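Superoxide dismutase (Acidilobus saccharovorans, PDB 4FFK) catalyses the dismutation of superoxide to molecular oxygen and hydrogen peroxide at an iron centre. Local coordinates at residues V14-Y19 against A57-L62; L49-G54 against F82-G87; H92-L97 against L174-V179. All blocks are in the same frame, centred on the assembly; numbering follows the deposited sequence. Where two conformers were deposited one is given.

Contact 1. Residues V14-Y19 against A57-L62; sequences VSLKRY and AALDKL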
loop_
_atom_site.group_PDB
_atom_site.type_symbol
_atom_site.label_atom_id
_atom_site.label_comp_id
_atom_site.label_asym_id
_atom_site.label_seq_id
_atom_site.Cartn_x
_atom_site.Cartn_y
_atom_site.Cartn_z
ATOM N N VAL A 14 -7.992 23.778 20.540
ATOM C CA VAL A 14 -8.467 23.162 19.308
ATOM C C VAL A 14 -9.797 22.433 19.534
ATOM O O VAL A 14 -9.925 21.600 20.428
ATOM C CB VAL A 14 -7.411 22.179 18.787
ATOM C CG1 VAL A 14 -7.858 21.566 17.500
ATOM C CG2 VAL A 14 -6.074 22.884 18.606
ATOM N N SER A 15 -10.794 22.749 18.710
ATOM C CA SER A 15 -11.973 21.912 18.676
ATOM C C SER A 15 -12.206 21.495 17.209
ATOM O O SER A 15 -12.604 22.287 16.351
ATOM C CB SER A 15 -13.197 22.583 19.386
ATOM O OG SER A 15 -13.978 23.397 18.546
ATOM N N LEU A 16 -11.868 20.245 16.909
ATOM C CA LEU A 16 -11.950 19.798 15.525
ATOM C C LEU A 16 -13.392 19.438 15.192
ATOM O O LEU A 16 -14.116 18.919 16.061
ATOM C CB LEU A 16 -11.047 18.591 15.358
ATOM C CG LEU A 16 -9.592 18.959 15.627
ATOM C CD1 LEU A 16 -8.732 17.719 15.276
ATOM C CD2 LEU A 16 -9.161 20.170 14.815
ATOM N N LYS A 17 -13.790 19.728 13.955
ATOM C CA LYS A 17 -15.155 19.471 13.515
ATOM C C LYS A 17 -15.194 17.997 13.119
ATOM O O LYS A 17 -14.375 17.549 12.266
ATOM C CB LYS A 17 -15.521 20.392 12.393
ATOM C CG LYS A 17 -16.851 20.085 11.764
ATOM C CD LYS A 17 -17.956 20.382 12.754
ATOM C CE LYS A 17 -19.272 20.523 11.963
ATOM N NZ LYS A 17 -20.408 20.535 12.891
ATOM N N ARG A 18 -16.069 17.252 13.769
ATOM C CA ARG A 18 -16.160 15.809 13.534
ATOM C C ARG A 18 -17.097 15.524 12.369
ATOM O O ARG A 18 -17.775 16.426 11.845
ATOM C CB ARG A 18 -16.639 15.067 14.764
ATOM C CG ARG A 18 -15.898 15.351 16.057
ATOM C CD ARG A 18 -14.393 15.368 15.910
ATOM N NE ARG A 18 -13.739 14.991 17.161
ATOM C CZ ARG A 18 -13.195 15.839 18.026
ATOM N NH1 ARG A 18 -13.207 17.134 17.800
ATOM N NH2 ARG A 18 -12.648 15.365 19.124
ATOM N N TYR A 19 -17.127 14.247 11.970
ATOM C CA TYR A 19 -17.907 13.809 10.810
ATOM C C TYR A 19 -19.241 13.227 11.174
ATOM O O TYR A 19 -19.414 12.655 12.220
ATOM C CB TYR A 19 -17.100 12.828 9.924
ATOM C CG TYR A 19 -15.870 13.521 9.427
ATOM C CD1 TYR A 19 -15.916 14.367 8.343
ATOM C CD2 TYR A 19 -14.649 13.373 10.105
ATOM C CE1 TYR A 19 -14.821 15.063 7.942
ATOM C CE2 TYR A 19 -13.559 14.099 9.715
ATOM C CZ TYR A 19 -13.638 14.918 8.626
ATOM O OH TYR A 19 -12.550 15.621 8.178
ATOM N N ALA A 57 -12.459 9.283 15.562
ATOM C CA ALA A 57 -11.549 8.806 16.586
ATOM C C ALA A 57 -10.118 9.307 16.352
ATOM O O ALA A 57 -9.404 9.627 17.307
ATOM C CB ALA A 57 -11.568 7.351 16.697
ATOM N N ALA A 58 -9.723 9.436 15.077
ATOM C CA ALA A 58 -8.391 10.032 14.781
ATOM C C ALA A 58 -8.411 11.453 15.243
ATOM O O ALA A 58 -7.523 11.888 15.970
ATOM C CB ALA A 58 -8.064 9.941 13.275
ATOM N N LEU A 59 -9.473 12.184 14.899
ATOM C CA LEU A 59 -9.592 13.595 15.210
ATOM C C LEU A 59 -9.528 13.737 16.741
ATOM O O LEU A 59 -8.891 14.647 17.260
ATOM C CB LEU A 59 -10.932 14.149 14.701
ATOM C CG LEU A 59 -11.089 14.246 13.181
ATOM C CD1 LEU A 59 -12.290 15.071 12.973
ATOM C CD2 LEU A 59 -9.837 14.896 12.591
ATOM N N ASP A 60 -10.102 12.800 17.443
ATOM C CA ASP A 60 -10.069 12.852 18.900
ATOM C C ASP A 60 -8.650 12.759 19.442
ATOM O O ASP A 60 -8.253 13.517 20.348
ATOM C CB ASP A 60 -10.941 11.776 19.496
ATOM C CG ASP A 60 -11.068 11.960 21.003
ATOM O OD1 ASP A 60 -10.479 11.153 21.747
ATOM O OD2 ASP A 60 -11.715 12.951 21.388
ATOM N N LYS A 61 -7.863 11.853 18.872
ATOM C CA LYS A 61 -6.461 11.716 19.290
ATOM C C LYS A 61 -5.684 12.981 18.993
ATOM O O LYS A 61 -4.897 13.428 19.824
ATOM C CB LYS A 61 -5.819 10.537 18.550
ATOM C CG LYS A 61 -5.933 9.221 19.258
ATOM C CD LYS A 61 -5.803 8.053 18.257
ATOM C CE LYS A 61 -6.506 6.810 18.802
ATOM N NZ LYS A 61 -7.300 5.998 17.834
ATOM N N LEU A 62 -5.878 13.567 17.799
ATOM C CA LEU A 62 -5.219 14.763 17.401
ATOM C C LEU A 62 -5.516 15.946 18.361
ATOM O O LEU A 62 -4.619 16.706 18.803
ATOM C CB LEU A 62 -5.802 15.154 16.056
ATOM C CG LEU A 62 -5.000 15.426 14.834
ATOM C CD1 LEU A 62 -5.813 15.006 13.594
ATOM C CD2 LEU A 62 -4.759 16.905 14.888
#
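Leu16 and Leu59 lie opposite each other, their CA atoms 6.6 Å apart, where the irregular segment 14-19 runs beside one turn of helix 37-66. No backbone hydrogen bond joins the two; leucine methyls, the tyrosine ring and the arginine make the contact, partly against backbone oxygens. Leu59 CD1 lies 3.3 Å from Lys17 O. The same methyl is 3.6 Å from Tyr19 CE2. Leu59 CD2 meets Leu16 CD1, and that methyl also reaches Leu62 CB at 4.0 Å. Arg18 has two conformers, so its details are less certain. In the one given, a bend at chi2 (-45°) folds the chain back past Leu59, with CD 3.6 Å from Leu59 CD1. NH1 donates to Leu16 O at 2.7 Å, in the guanidinium plane. NH2 makes a long salt bridge with weak hydrogen-bond geometry to Asp60 OD2 at 3.4 Å, the planes 47° apart; its stronger partner is Glu63. Tyr19 OH is hydrogen-bonded to Asp149 and Arg156 of the second subunit. Thus leucines and a ring pack the loop on the helix, Asn56 and Glu63 bond its backbone at Tyr19 N and Leu16 N, and acids tether the arginine.

Contact 2. Residues L49-G54 against F82-G87; sequences LGYVNG and FEFNYG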
loop_
_atom_site.group_PDB
_atom_site.type_symbol
_atom_site.label_atom_id
_atom_site.label_comp_id
_atom_site.label_asym_id
_atom_site.label_seq_id
_atom_site.Cartn_x
_atom_site.Cartn_y
_atom_site.Cartn_z
ATOM N N LEU A 49 -20.957 4.189 8.685
ATOM C CA LEU A 49 -20.886 4.695 10.058
ATOM C C LEU A 49 -19.481 4.438 10.688
ATOM O O LEU A 49 -18.909 5.345 11.257
ATOM C CB LEU A 49 -21.960 4.066 10.938
ATOM C CG LEU A 49 -21.858 4.557 12.382
ATOM C CD1 LEU A 49 -22.015 6.018 12.376
ATOM C CD2 LEU A 49 -22.994 3.870 13.178
ATOM N N GLY A 50 -18.980 3.210 10.600
ATOM C CA GLY A 50 -17.648 2.819 11.105
ATOM C C GLY A 50 -16.563 3.734 10.572
ATOM O O GLY A 50 -15.685 4.138 11.340
ATOM N N TYR A 51 -16.552 4.024 9.272
ATOM C CA TYR A 51 -15.562 5.005 8.746
ATOM C C TYR A 51 -15.717 6.409 9.309
ATOM O O TYR A 51 -14.772 7.061 9.714
ATOM C CB TYR A 51 -15.561 5.023 7.203
ATOM C CG TYR A 51 -15.397 3.637 6.655
ATOM C CD1 TYR A 51 -14.332 2.793 7.077
ATOM C CD2 TYR A 51 -16.347 3.111 5.733
ATOM C CE1 TYR A 51 -14.238 1.468 6.584
ATOM C CE2 TYR A 51 -16.230 1.838 5.241
ATOM C CZ TYR A 51 -15.170 1.032 5.641
ATOM O OH TYR A 51 -15.081 -0.209 5.093
ATOM N N VAL A 52 -16.947 6.891 9.398
ATOM C CA VAL A 52 -17.180 8.156 10.055
ATOM C C VAL A 52 -16.584 8.096 11.469
ATOM O O VAL A 52 -15.903 9.047 11.885
ATOM C CB VAL A 52 -18.754 8.415 10.121
ATOM C CG1 VAL A 52 -19.105 9.533 11.204
ATOM C CG2 VAL A 52 -19.225 8.795 8.749
ATOM N N ASN A 53 -16.872 7.039 12.201
ATOM C CA ASN A 53 -16.464 6.967 13.603
ATOM C C ASN A 53 -14.940 6.859 13.664
ATOM O O ASN A 53 -14.314 7.453 14.523
ATOM C CB ASN A 53 -17.011 5.752 14.274
ATOM C CG ASN A 53 -18.480 5.960 14.654
ATOM O OD1 ASN A 53 -18.966 7.079 14.557
ATOM N ND2 ASN A 53 -19.120 4.920 15.109
ATOM N N GLY A 54 -14.387 6.098 12.732
ATOM C CA GLY A 54 -12.917 5.902 12.716
ATOM C C GLY A 54 -12.249 7.222 12.422
ATOM O O GLY A 54 -11.196 7.486 13.034
ATOM N N PHE A 82 -6.876 8.602 10.089
ATOM C CA PHE A 82 -7.748 9.639 9.643
ATOM C C PHE A 82 -8.043 9.464 8.134
ATOM O O PHE A 82 -9.187 9.551 7.687
ATOM C CB PHE A 82 -7.152 11.034 9.856
ATOM C CG PHE A 82 -7.900 12.086 9.136
ATOM C CD1 PHE A 82 -7.373 12.728 8.013
ATOM C CD2 PHE A 82 -9.244 12.363 9.528
ATOM C CE1 PHE A 82 -8.173 13.688 7.324
ATOM C CE2 PHE A 82 -9.972 13.277 8.847
ATOM C CZ PHE A 82 -9.466 13.911 7.747
ATOM N N GLU A 83 -6.984 9.230 7.385
ATOM C CA GLU A 83 -7.067 9.293 5.925
ATOM C C GLU A 83 -7.854 8.086 5.424
ATOM O O GLU A 83 -8.679 8.224 4.445
ATOM C CB GLU A 83 -5.666 9.335 5.342
ATOM C CG GLU A 83 -5.120 10.729 5.643
ATOM C CD GLU A 83 -3.703 10.823 5.294
ATOM O OE1 GLU A 83 -3.382 10.712 4.073
ATOM O OE2 GLU A 83 -2.918 11.154 6.189
ATOM N N PHE A 84 -7.615 6.939 6.003
ATOM C CA PHE A 84 -8.380 5.802 5.556
ATOM C C PHE A 84 -9.863 6.031 5.828
ATOM O O PHE A 84 -10.728 5.784 5.013
ATOM C CB PHE A 84 -7.997 4.583 6.325
ATOM C CG PHE A 84 -8.952 3.365 6.110
ATOM C CD1 PHE A 84 -8.849 2.594 4.954
ATOM C CD2 PHE A 84 -9.919 2.988 7.080
ATOM C CE1 PHE A 84 -9.648 1.490 4.779
ATOM C CE2 PHE A 84 -10.706 1.848 6.888
ATOM C CZ PHE A 84 -10.572 1.104 5.684
ATOM N N ASN A 85 -10.129 6.434 7.053
ATOM C CA ASN A 85 -11.557 6.573 7.400
ATOM C C ASN A 85 -12.218 7.741 6.791
ATOM O O ASN A 85 -13.387 7.626 6.399
ATOM C CB ASN A 85 -11.754 6.603 8.916
ATOM C CG ASN A 85 -11.489 5.305 9.509
ATOM O OD1 ASN A 85 -12.286 4.342 9.409
ATOM N ND2 ASN A 85 -10.301 5.191 10.122
ATOM N N TYR A 86 -11.539 8.859 6.650
ATOM C CA TYR A 86 -12.109 9.921 5.940
ATOM C C TYR A 86 -12.355 9.479 4.492
ATOM O O TYR A 86 -13.385 9.827 3.925
ATOM C CB TYR A 86 -11.175 11.098 5.886
ATOM C CG TYR A 86 -11.635 12.295 5.047
ATOM C CD1 TYR A 86 -11.291 12.401 3.693
ATOM C CD2 TYR A 86 -12.382 13.340 5.633
ATOM C CE1 TYR A 86 -11.692 13.509 2.922
ATOM C CE2 TYR A 86 -12.738 14.421 4.906
ATOM C CZ TYR A 86 -12.431 14.501 3.574
ATOM O OH TYR A 86 -12.782 15.605 2.893
ATOM N N GLY A 87 -11.386 8.752 3.906
ATOM C CA GLY A 87 -11.609 8.259 2.530
ATOM C C GLY A 87 -12.908 7.449 2.520
ATOM O O GLY A 87 -13.734 7.609 1.628
#
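Asn85 points from helix 75-97 at Tyr51 and Gly54 of helix 37-66. The CA atoms of Asn85 and Tyr51 are only 4.5 Å apart. Asn85 CB lies 3.2 Å from Tyr51 O. With CG anti to the carbonyl carbon (chi1 -70°), the amide lies against Gly54, whose CA is 3.6 Å from Asn85 CG. Gly54 has no side chain and lets the amide lie on its backbone. At the tip the two branches part. OD1 comes to the edge of the Tyr51 ring, 3.5 Å from Tyr51 CD1. ND2 lies by the Gly54 backbone and donates to Asp81 O, one turn back on its own helix. An alanine in place of Asn85 would probably leave Asp81 O without this donor and open a gap against Gly54 and the Tyr51 ring edge. Beside the amide, Tyr51 CE1 meets Phe84 CE2 at 3.6 Å, the two rings oblique with planes at 82°. Segments 49-54 and 82-87 run roughly antiparallel, their axes at 145° and 7.5 Å apart at closest approach. Their helices form the alpha-hairpin of the iron/manganese superoxide dismutases. Tyr51 also meets His163 edge-to-face and packs on the iron ligand His182. On other sides of helix 75-97, Glu83 and Tyr86 bond the second subunit.

Contact 3. Residues H92-L97 against L174-V179; sequences HTLYWL and LLAVDV. With FE (Fe (III) ion), chain B.
His92 and Asp178 meet at the iron. His92 NE2 binds it at 2.1 Å and Asp178 OD2 at 1.9 Å, and the imidazole and carboxylate planes stand at 90°. These two ligand atoms are close because they share the metal, not through a hydrogen bond. Water 2 takes another place at 2.0 Å, and His43 and His182 complete the site with five ligands. In the second shell, His92 ND1 is hydrogen-bonded to Gly88 O, one turn back; together with the metal bond this would hold the imidazole's rotation. Asp178 CG is anti to its backbone N (chi1 -169°), which carries the carboxylate out to the metal. Asp178 OD1 is hydrogen-bonded to Phe180, just beyond the strand, which would help hold the carboxylate. Behind it, Asp178 CB sits over one face of the Tyr95 ring, 3.9 Å from the centroid, in a CH-pi contact. Tyr95 OH bonds Tyr195, which also bonds Asp178 O. Farther out, Leu94 CD2 packs on Ala176 CB at 3.6 Å. Water 1 donates to both Tyr95 O and Ala176 O and bridges helix and strand in the buried interior. The axes of segments 92-97 and 174-178 cross at 101°. Of this ligand pair, His92 comes from the hairpin and Asp178 from the C-terminal sheet, and the iron ties the two together through a nitrogen and an oxygen.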
loop_
_atom_site.group_PDB
_atom_site.type_symbol
_atom_site.label_atom_id
_atom_site.label_comp_id
_atom_site.label_asym_id
_atom_site.label_seq_id
_atom_site.Cartn_x
_atom_site.Cartn_y
_atom_site.Cartn_z
ATOM N N HIS A 92 -18.071 6.798 0.505
ATOM C CA HIS A 92 -19.415 6.211 0.666
ATOM C C HIS A 92 -20.430 7.267 0.419
ATOM O O HIS A 92 -21.448 6.994 -0.238
ATOM C CB HIS A 92 -19.619 5.585 2.020
ATOM C CG HIS A 92 -18.977 4.257 2.108
ATOM N ND1 HIS A 92 -17.638 4.105 2.412
ATOM C CD2 HIS A 92 -19.459 3.021 1.858
ATOM C CE1 HIS A 92 -17.329 2.820 2.338
ATOM N NE2 HIS A 92 -18.420 2.136 2.018
ATOM N N THR A 93 -20.180 8.444 0.967
ATOM C CA THR A 93 -21.079 9.560 0.736
ATOM C C THR A 93 -21.348 9.791 -0.755
ATOM O O THR A 93 -22.501 9.938 -1.161
ATOM C CB THR A 93 -20.548 10.798 1.364
ATOM O OG1 THR A 93 -20.426 10.553 2.765
ATOM C CG2 THR A 93 -21.517 11.945 1.096
ATOM N N LEU A 94 -20.287 9.808 -1.548
ATOM C CA LEU A 94 -20.384 9.880 -3.014
ATOM C C LEU A 94 -21.161 8.708 -3.558
ATOM O O LEU A 94 -22.148 8.865 -4.334
ATOM C CB LEU A 94 -18.981 9.883 -3.615
ATOM C CG LEU A 94 -18.866 9.985 -5.126
ATOM C CD1 LEU A 94 -19.605 11.235 -5.602
ATOM C CD2 LEU A 94 -17.381 10.069 -5.495
ATOM N N TYR A 95 -20.723 7.520 -3.193
ATOM C CA TYR A 95 -21.376 6.309 -3.641
ATOM C C TYR A 95 -22.911 6.368 -3.496
ATOM O O TYR A 95 -23.604 6.080 -4.453
ATOM C CB TYR A 95 -20.854 5.182 -2.802
ATOM C CG TYR A 95 -21.385 3.829 -3.092
ATOM C CD1 TYR A 95 -22.002 3.097 -2.091
ATOM C CD2 TYR A 95 -21.132 3.208 -4.335
ATOM C CE1 TYR A 95 -22.431 1.841 -2.310
ATOM C CE2 TYR A 95 -21.523 1.919 -4.542
ATOM C CZ TYR A 95 -22.217 1.266 -3.543
ATOM O OH TYR A 95 -22.623 0.004 -3.739
ATOM N N TRP A 96 -23.411 6.709 -2.314
ATOM C CA TRP A 96 -24.895 6.760 -2.152
ATOM C C TRP A 96 -25.526 7.775 -3.049
ATOM O O TRP A 96 -26.627 7.520 -3.575
ATOM C CB TRP A 96 -25.287 7.100 -0.731
ATOM C CG TRP A 96 -24.569 6.337 0.303
ATOM C CD1 TRP A 96 -23.863 6.857 1.345
ATOM C CD2 TRP A 96 -24.527 4.930 0.445
ATOM N NE1 TRP A 96 -23.413 5.864 2.145
ATOM C CE2 TRP A 96 -23.762 4.660 1.614
ATOM C CE3 TRP A 96 -25.016 3.857 -0.302
ATOM C CZ2 TRP A 96 -23.493 3.366 2.042
ATOM C CZ3 TRP A 96 -24.762 2.563 0.142
ATOM C CH2 TRP A 96 -23.994 2.344 1.303
ATOM N N LEU A 97 -24.880 8.929 -3.174
ATOM C CA LEU A 97 -25.401 10.069 -3.954
ATOM C C LEU A 97 -25.445 9.729 -5.432
ATOM O O LEU A 97 -26.318 10.214 -6.207
ATOM C CB LEU A 97 -24.570 11.323 -3.708
ATOM C CG LEU A 97 -24.728 11.942 -2.308
ATOM C CD1 LEU A 97 -23.645 13.019 -2.142
ATOM C CD2 LEU A 97 -26.192 12.558 -2.099
ATOM N N LEU A 174 -16.264 12.027 -9.478
ATOM C CA LEU A 174 -17.625 12.360 -9.861
ATOM C C LEU A 174 -18.563 11.223 -9.558
ATOM O O LEU A 174 -19.730 11.450 -9.167
ATOM C CB LEU A 174 -17.699 12.643 -11.358
ATOM C CG LEU A 174 -16.668 13.681 -11.807
ATOM C CD1 LEU A 174 -16.678 13.902 -13.311
ATOM C CD2 LEU A 174 -16.913 14.947 -11.054
ATOM N N LEU A 175 -18.065 10.006 -9.772
ATOM C CA LEU A 175 -18.906 8.837 -9.711
ATOM C C LEU A 175 -18.014 7.752 -9.165
ATOM O O LEU A 175 -16.863 7.678 -9.530
ATOM C CB LEU A 175 -19.315 8.460 -11.145
ATOM C CG LEU A 175 -19.937 7.083 -11.335
ATOM C CD1 LEU A 175 -21.287 6.975 -10.568
ATOM C CD2 LEU A 175 -20.086 6.878 -12.829
ATOM N N ALA A 176 -18.532 6.940 -8.276
ATOM C CA ALA A 176 -17.686 5.954 -7.632
ATOM C C ALA A 176 -18.510 4.729 -7.434
ATOM O O ALA A 176 -19.693 4.814 -7.074
ATOM C CB ALA A 176 -17.172 6.521 -6.291
ATOM N N VAL A 177 -17.902 3.581 -7.640
ATOM C CA VAL A 177 -18.562 2.337 -7.284
ATOM C C VAL A 177 -17.650 1.645 -6.260
ATOM O O VAL A 177 -16.466 1.508 -6.476
ATOM C CB VAL A 177 -18.822 1.434 -8.509
ATOM C CG1 VAL A 177 -17.558 1.191 -9.330
ATOM C CG2 VAL A 177 -19.460 0.126 -8.081
ATOM N N ASP A 178 -18.239 1.271 -5.159
ATOM C CA ASP A 178 -17.564 0.480 -4.121
ATOM C C ASP A 178 -17.484 -0.955 -4.518
ATOM O O ASP A 178 -18.508 -1.613 -4.852
ATOM C CB ASP A 178 -18.452 0.602 -2.901
ATOM C CG ASP A 178 -17.841 0.086 -1.653
ATOM O OD1 ASP A 178 -16.700 -0.331 -1.631
ATOM O OD2 ASP A 178 -18.548 0.202 -0.654
ATOM N N VAL A 179 -16.269 -1.498 -4.480
ATOM C CA VAL A 179 -16.086 -2.936 -4.634
ATOM C C VAL A 179 -15.375 -3.597 -3.462
ATOM O O VAL A 179 -14.810 -4.687 -3.581
ATOM C CB VAL A 179 -15.397 -3.299 -5.940
ATOM C CG1 VAL A 179 -16.247 -2.897 -7.098
ATOM C CG2 VAL A 179 -13.998 -2.540 -6.067
HETATM FE FE FE B . -18.356 0.227 1.260
HETATM O O HOH W 1 -22.545 4.620 -6.829
HETATM O O HOH W 2 -16.313 0.298 1.081
#

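Contact 3 is fully buried near the centre of the chain, while contacts 1 and 2 are partly buried and lie farther out along the hairpin. Contacts 1 and 2 share helix 37-66 and touch through Tyr19, which packs on Val52, Phe82 and Tyr86. Contacts 2 and 3 share helix 75-97 and meet where Tyr51 CE2 lies 3.3 Å from His92 CE1. Contact 2 thus borders the metal site without supplying a ligand. Contacts 1 and 3 do not touch; their centres are about 24 Å apart. The chemistry changes accordingly: charged groups rim leucines at contact 1, an amide and rings fill contact 2, and metal coordination dominates contact 3. All three reach the second subunit.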